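Local structure of P35 antigen (Borrelia burgdorferi, 4ALY) at residues A[157-160]-A[161-164]; A[173-176]-A[177-181]; A[245-248]-A[249-253]; A[259-262]-A[263-267]. The protein is an outer surface lipoprotein of the Lyme disease spirochaete that is critical for infection after a tick bite, though its molecular activity is not established. All coordinates share one frame; numbering follows the deposited sequence.

Contact 1: A[157-160]-A[161-164]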
loop_
_atom_site.group_PDB
_atom_site.type_symbol
_atom_site.label_atom_id
_atom_site.label_comp_id
_atom_site.label_asym_id
_atom_site.label_seq_id
_atom_site.Cartn_x
_atom_site.Cartn_y
_atom_site.Cartn_z
ATOM N N SER A 157 3.917 -9.254 16.507
ATOM C CA SER A 157 4.585 -10.262 15.700
ATOM C C SER A 157 5.420 -11.246 16.581
ATOM O O SER A 157 5.659 -12.411 16.222
ATOM C CB SER A 157 5.422 -9.571 14.623
ATOM O OG SER A 157 6.046 -10.510 13.727
ATOM N N GLN A 158 5.831 -10.787 17.766
ATOM C CA GLN A 158 6.486 -11.663 18.760
ATOM C C GLN A 158 5.582 -12.825 19.279
ATOM O O GLN A 158 6.028 -13.731 20.014
ATOM C CB GLN A 158 7.021 -10.792 19.906
ATOM C CG GLN A 158 8.258 -9.985 19.504
ATOM C CD GLN A 158 8.852 -9.147 20.615
ATOM O OE1 GLN A 158 8.328 -8.096 20.978
ATOM N NE2 GLN A 158 9.965 -9.583 21.132
ATOM N N ASP A 159 4.308 -12.788 18.908
ATOM C CA ASP A 159 3.382 -13.806 19.301
ATOM C C ASP A 159 2.855 -14.435 18.025
ATOM O O ASP A 159 2.174 -13.764 17.242
ATOM C CB ASP A 159 2.243 -13.175 20.125
ATOM C CG ASP A 159 1.262 -14.219 20.736
ATOM O OD1 ASP A 159 0.988 -15.270 20.156
ATOM O OD2 ASP A 159 0.689 -13.951 21.797
ATOM N N SER A 160 3.149 -15.715 17.837
ATOM C CA SER A 160 2.790 -16.452 16.613
ATOM C C SER A 160 1.333 -16.528 16.390
ATOM O O SER A 160 0.963 -16.732 15.237
ATOM C CB SER A 160 3.220 -17.935 16.666
ATOM O OG SER A 160 4.328 -18.096 17.522
ATOM N N ASN A 161 0.472 -16.456 17.431
ATOM C CA ASN A 161 -0.969 -16.332 17.106
ATOM C C ASN A 161 -1.340 -15.018 16.523
ATOM O O ASN A 161 -2.385 -14.920 15.868
ATOM C CB ASN A 161 -1.873 -16.495 18.300
ATOM C CG ASN A 161 -1.731 -17.801 18.854
ATOM O OD1 ASN A 161 -0.939 -17.991 19.799
ATOM N ND2 ASN A 161 -2.297 -18.778 18.143
ATOM N N TYR A 162 -0.536 -13.983 16.781
ATOM C CA TYR A 162 -0.927 -12.650 16.231
ATOM C C TYR A 162 -0.105 -12.231 15.012
ATOM O O TYR A 162 -0.383 -11.230 14.409
ATOM C CB TYR A 162 -0.846 -11.619 17.322
ATOM C CG TYR A 162 -1.655 -12.007 18.512
ATOM C CD1 TYR A 162 -2.921 -12.607 18.362
ATOM C CD2 TYR A 162 -1.173 -11.812 19.783
ATOM C CE1 TYR A 162 -3.667 -12.946 19.457
ATOM C CE2 TYR A 162 -1.890 -12.185 20.886
ATOM C CZ TYR A 162 -3.139 -12.731 20.710
ATOM O OH TYR A 162 -3.887 -13.034 21.829
ATOM N N ARG A 163 0.895 -13.014 14.649
ATOM C CA ARG A 163 1.800 -12.620 13.558
ATOM C C ARG A 163 1.088 -12.602 12.206
ATOM O O ARG A 163 1.395 -11.752 11.340
ATOM C CB ARG A 163 3.003 -13.550 13.514
ATOM C CG ARG A 163 3.910 -13.402 12.308
ATOM C CD ARG A 163 5.241 -14.060 12.534
ATOM N NE ARG A 163 5.761 -13.889 13.892
ATOM C CZ ARG A 163 6.532 -14.820 14.496
ATOM N NH1 ARG A 163 6.856 -15.929 13.864
ATOM N NH2 ARG A 163 6.991 -14.665 15.710
ATOM N N GLY A 164 0.100 -13.482 12.024
ATOM C CA GLY A 164 -0.630 -13.559 10.742
ATOM C C GLY A 164 -1.291 -12.238 10.429
ATOM O O GLY A 164 -1.180 -11.701 9.291
HETATM O O HOH W 1 -0.783 -15.732 13.566
#

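Contact 2: A[173-176]-A[177-181]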
loop_
_atom_site.group_PDB
_atom_site.type_symbol
_atom_site.label_atom_id
_atom_site.label_comp_id
_atom_site.label_asym_id
_atom_site.label_seq_id
_atom_site.Cartn_x
_atom_site.Cartn_y
_atom_site.Cartn_z
ATOM N N ARG A 173 -2.999 -5.261 2.928
ATOM C CA ARG A 173 -3.508 -3.912 2.949
ATOM C C ARG A 173 -2.486 -2.852 2.422
ATOM O O ARG A 173 -2.647 -2.379 1.303
ATOM C CB ARG A 173 -4.284 -3.501 4.256
ATOM C CG ARG A 173 -4.565 -2.010 4.279
ATOM C CD ARG A 173 -5.917 -1.399 4.690
ATOM N NE ARG A 173 -6.107 -1.371 6.118
ATOM C CZ ARG A 173 -6.721 -0.402 6.799
ATOM N NH1 ARG A 173 -7.202 0.689 6.215
ATOM N NH2 ARG A 173 -6.842 -0.543 8.112
ATOM N N GLY A 174 -1.456 -2.483 3.188
ATOM C CA GLY A 174 -0.626 -1.319 2.826
ATOM C C GLY A 174 0.190 -1.543 1.577
ATOM O O GLY A 174 0.109 -0.727 0.604
ATOM N N PHE A 175 0.928 -2.664 1.544
ATOM C CA PHE A 175 1.668 -2.994 0.321
ATOM C C PHE A 175 0.693 -3.031 -0.874
ATOM O O PHE A 175 0.978 -2.419 -1.927
ATOM C CB PHE A 175 2.473 -4.271 0.454
ATOM C CG PHE A 175 2.934 -4.827 -0.854
ATOM C CD1 PHE A 175 4.134 -4.397 -1.431
ATOM C CD2 PHE A 175 2.181 -5.780 -1.514
ATOM C CE1 PHE A 175 4.547 -4.921 -2.639
ATOM C CE2 PHE A 175 2.566 -6.296 -2.745
ATOM C CZ PHE A 175 3.753 -5.867 -3.314
ATOM N N SER A 176 -0.476 -3.670 -0.731
ATOM C CA SER A 176 -1.247 -3.998 -1.972
ATOM C C SER A 176 -1.771 -2.746 -2.655
ATOM O O SER A 176 -1.840 -2.689 -3.857
ATOM C CB SER A 176 -2.397 -4.950 -1.639
ATOM O OG SER A 176 -1.870 -6.202 -1.319
ATOM N N ILE A 177 -2.171 -1.755 -1.852
ATOM C CA ILE A 177 -2.748 -0.477 -2.321
ATOM C C ILE A 177 -1.697 0.366 -3.087
ATOM O O ILE A 177 -1.984 0.942 -4.165
ATOM C CB ILE A 177 -3.208 0.349 -1.129
ATOM C CG1 ILE A 177 -4.327 -0.384 -0.340
ATOM C CG2 ILE A 177 -3.604 1.752 -1.601
ATOM C CD1 ILE A 177 -4.648 0.290 0.978
ATOM N N GLN A 178 -0.496 0.462 -2.492
ATOM C CA GLN A 178 0.635 1.122 -3.104
ATOM C C GLN A 178 1.047 0.432 -4.426
ATOM O O GLN A 178 1.084 1.100 -5.456
ATOM C CB GLN A 178 1.804 1.219 -2.110
ATOM C CG GLN A 178 2.894 2.117 -2.594
ATOM C CD GLN A 178 2.396 3.555 -2.809
ATOM O OE1 GLN A 178 1.612 4.103 -2.004
ATOM N NE2 GLN A 178 2.842 4.166 -3.918
ATOM N N LEU A 179 1.289 -0.889 -4.413
ATOM C CA LEU A 179 1.504 -1.657 -5.655
ATOM C C LEU A 179 0.438 -1.349 -6.708
ATOM O O LEU A 179 0.763 -1.106 -7.889
ATOM C CB LEU A 179 1.504 -3.169 -5.380
ATOM C CG LEU A 179 1.489 -4.071 -6.626
ATOM C CD1 LEU A 179 2.746 -3.905 -7.499
ATOM C CD2 LEU A 179 1.351 -5.539 -6.242
ATOM N N ALA A 180 -0.838 -1.352 -6.295
ATOM C CA ALA A 180 -1.902 -1.053 -7.266
ATOM C C ALA A 180 -1.677 0.335 -7.884
ATOM O O ALA A 180 -1.779 0.472 -9.111
ATOM C CB ALA A 180 -3.284 -1.136 -6.644
ATOM N N MET A 181 -1.371 1.353 -7.069
ATOM C CA MET A 181 -1.165 2.694 -7.636
ATOM C C MET A 181 -0.050 2.738 -8.690
ATOM O O MET A 181 -0.126 3.502 -9.672
ATOM C CB MET A 181 -0.890 3.732 -6.550
ATOM C CG MET A 181 -2.038 3.929 -5.566
ATOM S SD MET A 181 -1.518 4.797 -4.070
ATOM C CE MET A 181 -1.563 6.490 -4.629
#

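Contact 3: A[245-248]-A[249-253]. With SO4 (sulfate ion), chain C.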
loop_
_atom_site.group_PDB
_atom_site.type_symbol
_atom_site.label_atom_id
_atom_site.label_comp_id
_atom_site.label_asym_id
_atom_site.label_seq_id
_atom_site.Cartn_x
_atom_site.Cartn_y
_atom_site.Cartn_z
ATOM N N ASN A 245 -3.702 -6.917 20.028
ATOM C CA ASN A 245 -4.292 -7.658 18.921
ATOM C C ASN A 245 -5.755 -7.256 18.593
ATOM O O ASN A 245 -6.089 -7.052 17.429
ATOM C CB ASN A 245 -4.211 -9.170 19.167
ATOM C CG ASN A 245 -4.817 -9.953 18.029
ATOM O OD1 ASN A 245 -4.283 -9.947 16.926
ATOM N ND2 ASN A 245 -5.974 -10.605 18.287
ATOM N N ASP A 246 -6.617 -7.111 19.590
ATOM C CA ASP A 246 -7.990 -6.683 19.302
ATOM C C ASP A 246 -8.081 -5.328 18.699
ATOM O O ASP A 246 -8.948 -5.089 17.854
ATOM C CB ASP A 246 -8.886 -6.699 20.534
ATOM C CG ASP A 246 -9.052 -8.097 21.092
ATOM O OD1 ASP A 246 -9.003 -9.085 20.288
ATOM O OD2 ASP A 246 -9.179 -8.189 22.338
ATOM N N THR A 247 -7.228 -4.416 19.122
ATOM C CA THR A 247 -7.323 -3.123 18.493
ATOM C C THR A 247 -6.861 -3.039 17.056
ATOM O O THR A 247 -7.520 -2.397 16.250
ATOM C CB THR A 247 -6.959 -1.946 19.396
ATOM O OG1 THR A 247 -6.151 -1.015 18.674
ATOM C CG2 THR A 247 -6.365 -2.389 20.629
ATOM N N LEU A 248 -5.818 -3.771 16.701
ATOM C CA LEU A 248 -5.454 -3.928 15.293
ATOM C C LEU A 248 -6.602 -4.518 14.427
ATOM O O LEU A 248 -6.879 -4.012 13.323
ATOM C CB LEU A 248 -4.168 -4.772 15.177
ATOM C CG LEU A 248 -3.597 -4.956 13.717
ATOM C CD1 LEU A 248 -3.392 -3.571 13.042
ATOM C CD2 LEU A 248 -2.367 -5.865 13.598
ATOM N N ARG A 249 -7.225 -5.600 14.916
ATOM C CA ARG A 249 -8.399 -6.290 14.332
ATOM C C ARG A 249 -9.575 -5.345 14.111
ATOM O O ARG A 249 -10.233 -5.404 13.100
ATOM C CB ARG A 249 -8.877 -7.344 15.337
ATOM C CG ARG A 249 -9.533 -8.642 14.844
ATOM C CD ARG A 249 -10.196 -8.567 13.500
ATOM N NE ARG A 249 -9.505 -9.194 12.337
ATOM C CZ ARG A 249 -8.728 -10.273 12.336
ATOM N NH1 ARG A 249 -8.459 -10.914 13.443
ATOM N NH2 ARG A 249 -8.221 -10.717 11.217
ATOM N N SER A 250 -9.839 -4.436 15.026
ATOM C CA SER A 250 -11.007 -3.593 14.835
ATOM C C SER A 250 -11.004 -2.763 13.534
ATOM O O SER A 250 -12.071 -2.435 12.980
ATOM C CB SER A 250 -11.266 -2.736 16.100
ATOM O OG SER A 250 -10.156 -1.942 16.410
ATOM N N LYS A 251 -9.809 -2.441 13.034
ATOM C CA LYS A 251 -9.651 -1.651 11.808
ATOM C C LYS A 251 -9.331 -2.554 10.639
ATOM O O LYS A 251 -9.128 -2.092 9.504
ATOM C CB LYS A 251 -8.531 -0.621 11.985
ATOM C CG LYS A 251 -8.744 0.283 13.185
ATOM C CD LYS A 251 -7.447 0.416 13.978
ATOM C CE LYS A 251 -7.585 1.312 15.216
ATOM N NZ LYS A 251 -8.474 2.496 15.026
ATOM N N ASN A 252 -9.236 -3.846 10.887
ATOM C CA ASN A 252 -8.864 -4.716 9.801
ATOM C C ASN A 252 -9.678 -6.008 9.933
ATOM O O ASN A 252 -9.138 -7.023 10.362
ATOM C CB ASN A 252 -7.338 -5.007 9.836
ATOM C CG ASN A 252 -6.472 -3.745 9.637
ATOM O OD1 ASN A 252 -6.292 -3.277 8.512
ATOM N ND2 ASN A 252 -5.924 -3.213 10.718
ATOM N N SER A 253 -10.979 -5.974 9.592
ATOM C CA SER A 253 -11.832 -7.184 9.781
ATOM C C SER A 253 -11.513 -8.059 8.618
ATOM O O SER A 253 -10.868 -7.591 7.699
ATOM C CB SER A 253 -13.336 -6.877 9.898
ATOM O OG SER A 253 -13.868 -6.435 8.678
HETATM S S SO4 C . -8.088 -12.688 15.638
HETATM O O1 SO4 C . -7.303 -12.811 14.404
HETATM O O2 SO4 C . -9.176 -13.619 15.395
HETATM O O3 SO4 C . -8.658 -11.348 15.918
HETATM O O4 SO4 C . -7.161 -13.072 16.754
#

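Contact 4: A[259-262]-A[263-267]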
loop_
_atom_site.group_PDB
_atom_site.type_symbol
_atom_site.label_atom_id
_atom_site.label_comp_id
_atom_site.label_asym_id
_atom_site.label_seq_id
_atom_site.Cartn_x
_atom_site.Cartn_y
_atom_site.Cartn_z
ATOM N N ASN A 259 -12.771 -7.215 0.921
ATOM C CA ASN A 259 -13.232 -6.038 0.174
ATOM C C ASN A 259 -12.087 -5.262 -0.511
ATOM O O ASN A 259 -12.100 -5.029 -1.746
ATOM C CB ASN A 259 -14.135 -5.167 1.060
ATOM C CG ASN A 259 -15.394 -5.948 1.582
ATOM O OD1 ASN A 259 -15.783 -7.036 1.048
ATOM N ND2 ASN A 259 -16.026 -5.405 2.632
ATOM N N ILE A 260 -11.072 -4.919 0.288
ATOM C CA ILE A 260 -9.857 -4.263 -0.213
ATOM C C ILE A 260 -9.253 -5.043 -1.362
ATOM O O ILE A 260 -9.004 -4.489 -2.420
ATOM C CB ILE A 260 -8.827 -4.035 0.915
ATOM C CG1 ILE A 260 -9.373 -3.022 1.901
ATOM C CG2 ILE A 260 -7.496 -3.510 0.365
ATOM C CD1 ILE A 260 -8.612 -2.973 3.217
ATOM N N HIS A 261 -9.039 -6.327 -1.156
ATOM C CA HIS A 261 -8.584 -7.215 -2.240
ATOM C C HIS A 261 -9.425 -7.165 -3.528
ATOM O O HIS A 261 -8.871 -7.181 -4.658
ATOM C CB HIS A 261 -8.555 -8.658 -1.725
ATOM C CG HIS A 261 -8.283 -9.652 -2.793
ATOM N ND1 HIS A 261 -7.043 -9.807 -3.349
ATOM C CD2 HIS A 261 -9.142 -10.501 -3.492
ATOM C CE1 HIS A 261 -7.104 -10.745 -4.309
ATOM N NE2 HIS A 261 -8.398 -11.159 -4.404
ATOM N N ASP A 262 -10.758 -7.162 -3.373
ATOM C CA ASP A 262 -11.698 -7.151 -4.496
ATOM C C ASP A 262 -11.595 -5.888 -5.296
ATOM O O ASP A 262 -11.473 -5.968 -6.502
ATOM C CB ASP A 262 -13.151 -7.293 -4.032
ATOM C CG ASP A 262 -13.486 -8.707 -3.540
ATOM O OD1 ASP A 262 -12.732 -9.686 -3.811
ATOM O OD2 ASP A 262 -14.536 -8.808 -2.867
ATOM N N ILE A 263 -11.622 -4.740 -4.596
ATOM C CA ILE A 263 -11.557 -3.408 -5.183
ATOM C C ILE A 263 -10.248 -3.140 -5.925
ATOM O O ILE A 263 -10.275 -2.638 -7.061
ATOM C CB ILE A 263 -11.790 -2.329 -4.130
ATOM C CG1 ILE A 263 -12.975 -2.730 -3.271
ATOM C CG2 ILE A 263 -12.035 -0.970 -4.789
ATOM C CD1 ILE A 263 -13.515 -1.635 -2.362
ATOM N N ILE A 264 -9.117 -3.518 -5.320
ATOM C CA ILE A 264 -7.838 -3.427 -6.008
ATOM C C ILE A 264 -7.798 -4.211 -7.328
ATOM O O ILE A 264 -7.385 -3.666 -8.378
ATOM C CB ILE A 264 -6.663 -3.874 -5.129
ATOM C CG1 ILE A 264 -6.310 -2.764 -4.145
ATOM C CG2 ILE A 264 -5.462 -4.171 -6.014
ATOM C CD1 ILE A 264 -5.712 -3.261 -2.847
ATOM N N LEU A 265 -8.208 -5.476 -7.278
ATOM C CA LEU A 265 -8.254 -6.326 -8.497
ATOM C C LEU A 265 -9.217 -5.725 -9.518
ATOM O O LEU A 265 -8.908 -5.665 -10.690
ATOM C CB LEU A 265 -8.691 -7.742 -8.133
ATOM C CG LEU A 265 -8.692 -8.857 -9.171
ATOM C CD1 LEU A 265 -7.315 -8.944 -9.852
ATOM C CD2 LEU A 265 -9.108 -10.207 -8.532
ATOM N N ASP A 266 -10.366 -5.231 -9.065
ATOM C CA ASP A 266 -11.296 -4.551 -9.968
ATOM C C ASP A 266 -10.664 -3.339 -10.652
ATOM O O ASP A 266 -10.980 -3.045 -11.787
ATOM C CB ASP A 266 -12.613 -4.170 -9.267
ATOM C CG ASP A 266 -13.432 -5.414 -8.799
ATOM O OD1 ASP A 266 -13.237 -6.511 -9.348
ATOM O OD2 ASP A 266 -14.259 -5.299 -7.860
ATOM N N LEU A 267 -9.781 -2.644 -9.956
ATOM C CA LEU A 267 -9.169 -1.430 -10.469
ATOM C C LEU A 267 -8.006 -1.718 -11.424
ATOM O O LEU A 267 -7.828 -1.027 -12.449
ATOM C CB LEU A 267 -8.702 -0.576 -9.309
ATOM C CG LEU A 267 -9.814 0.072 -8.493
ATOM C CD1 LEU A 267 -9.157 0.736 -7.308
ATOM C CD2 LEU A 267 -10.640 1.120 -9.235
#

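Contact 1: A[157-160]-A[161-164]
Arg163 reaches back over the turn and grips the carbonyl of Ser157 side-on, through NE and NH2 together. The two bonds converge on one oxygen, Arg163 NE to Ser157 O at 2.8 Å and NH2 to Ser157 O at 2.7 Å. Ser157 O lies only 6° out of the guanidinium plane, and NE meets it in the carbonyl plane on a lone pair. A bend at chi3 (-39°) folds the arginine chain round to bring this edge in; its NE also makes a weak bond to Ser157 OG, whose stronger partner is Glu108 O.

Asp159 closes the turn twice, as an Asx turn and as a beta turn. Asp159 OD1 accepts the backbone N of Asn161 at 3.0 Å, from the anti side of the carboxylate, while Asp159 O takes Tyr162 N at 2.8 Å. The carboxylate also lies against the Tyr162 ring with the two planes 45° apart, Asp159 OD2 coming to 3.3 Å from Tyr162 CE2. A water bridges Ser160 O and Gly164 N.

The turn joins helix 143-157 to helix 163-189. Ser157 packs on helix 106-110, Arg163 touches Lys112 and Ile113, and Tyr162 lies against helix 241-250, where its OH bonds Ser242 OG.

Contact 2: A[173-176]-A[177-181]
Phe175 and Leu179 make an apolar contact one turn apart on helix 163-189. Leu179 CD2 comes to 3.8 Å from Phe175 CE2, and the two side chains cross at a slant. Leu179 CB stands over one ring face, offset toward the rim, so the leucine meets the ring with both its stem and one methyl. The i to i+4 spacing puts both residues on one flank; with CG anti to N in each (chi1 164° for Phe175 and 170° for Leu179) they come together there. Elsewhere on the helix Arg173 and Ile177 run side by side in the same direction, with Arg173 CG 4.0 Å from Ile177 CD1.

The backbone bonds follow the i to i+4 pattern with uneven strength. Leu179 N binds Phe175 O at 2.9 Å and Ala180 N binds Ser176 O at 3.0 Å. The bond from Ile177 N to Arg173 O is longer, 3.3 Å, and that from Gln178 N to Gly174 O is weak at 3.4 Å; these longer bonds fall where the helix widens into a pi-type turn at 173-175.

The polar ends turn to other partners. Arg173 forms a salt bridge with Asp223 and bonds Asn252 OD1, Gln178 OE1 accepts from Lys217 NZ, and Ser176 OG bonds back to Ile171 O.

This buried length of helix is central in the helical bundle: Phe175 and Leu179 pack on helix 129-137, Ile177 and Met181 on helix 200-233, and Ser176 and Ala180 on Ile264 of helix 254-275.

Contact 3: A[245-248]-A[249-253]
The C-terminal end of helix 241-250 and the short connection to the next helix form this contact, in which Asn252 folds back to bond the last turn with its side-chain amide. Asn252 ND2 donates to Leu248 O at 2.9 Å with an N-H...O angle of 162°, and the oxygen lies close to the amide plane. Asn252 CG sits anti to its carbonyl carbon (chi1 -63°), which carries ND2 back along the helix and places it 3.5 Å from Leu248 CD1. The other end of the amide is also held, as OD1 accepts from Arg173 NH2 on helix 163-189. With both ends engaged, the rotation of this buried amide is fixed.

Ser250 gives the helix end a second side-chain bond. Ser250 OG, lying between the backbone N and the carbonyl carbon (chi1 58°), donates to Thr247 O at 2.7 Å. Lys251 CD passes 3.6 Å from Thr247 O on the way to a salt bridge with Glu230 of helix 200-233. Among the backbone bonds, Arg249 N to Asn245 O keeps the regular helical pattern, whereas Lys251 N reaches Leu248 O only weakly.

Leu248 faces the interior, against Leu153 and Leu156 of helix 143-157 and Leu165 and Thr169 of helix 163-189. On the outer side a sulfate, probably from the crystallisation liquor, accepts a bond from Asn245 ND2 at O4, 3.1 Å away, but it crowds Arg249 NH1 and its placement is uncertain. The guanidinium is doubtful for the same reason; as modelled, Arg249 NE donates to Asn252 O at 3.0 Å.

Contact 4: A[259-262]-A[263-267]
Ile260 and Ile264 lie side by side and point the same way, one turn apart on the alpha helix 254-275, and belong to the side of the helix that faces helix 163-189. Ile260 CG2 meets Ile264 CD1 at 3.7 Å. In each residue CG1 is anti to the carbonyl carbon (chi1 -67° and -78°), a setting that turns CG1 toward the preceding turn, and with chi2 extended (151°) Ile264 CD1 ends 3.5 Å from Ile260 O. Across the interface Ile260 packs on Arg173, and Ile264 rests among Ser176, Ile177 and Ala180. Leu267 extends the packing toward Asp209 and Leu213 of helix 200-233.

On the surface of the helix His261 and Leu265 are spaced in the same way but meet more loosely. Leu265 CD2 approaches the imidazole obliquely, 4.3 Å from His261 NE2. The backbone beneath these side chains is regular. Ile264 N binds Ile260 O at 3.1 Å in a nearly straight bond, and Leu265 N binds His261 O at 3.2 Å with the donor tilted from the carbonyl plane.

Asp262 and Asp266 follow each other on the exposed flank. The OD2 atoms of Asp262 and Asp266 are 6.1 Å apart, a separation at which two negative charges would be expected to repel mildly without touching. Asp266 also bends its own carboxylate near the backbone oxygen that its amide uses: Asp266 N binds Asp262 O at 2.9 Å, while Asp266 OD2 stands 3.2 Å from that same Asp262 O, two acceptors brought close together.

Overall arrangement
From the N-terminal side, contact 1 comes first, closing the turn between helix 143-157 and helix 163-189. Contact 2 lies farther along that second helix, about 22 Å away between centres and near the middle of the molecule. After helix 200-233, contact 3 closes the end of helix 241-250 and its connection to helix 254-275, which carries contact 4. Contacts 2 and 4 lie within single helices and close no loop. The four follow in series; none nests or crosses. In space, Tyr162 of contact 1 packs on Asn245 of helix 241-250, Arg173 of contact 2 reaches Asn252 in the connection after it, and contacts 2 and 4 touch directly, joining helix 163-189 to helix 254-275.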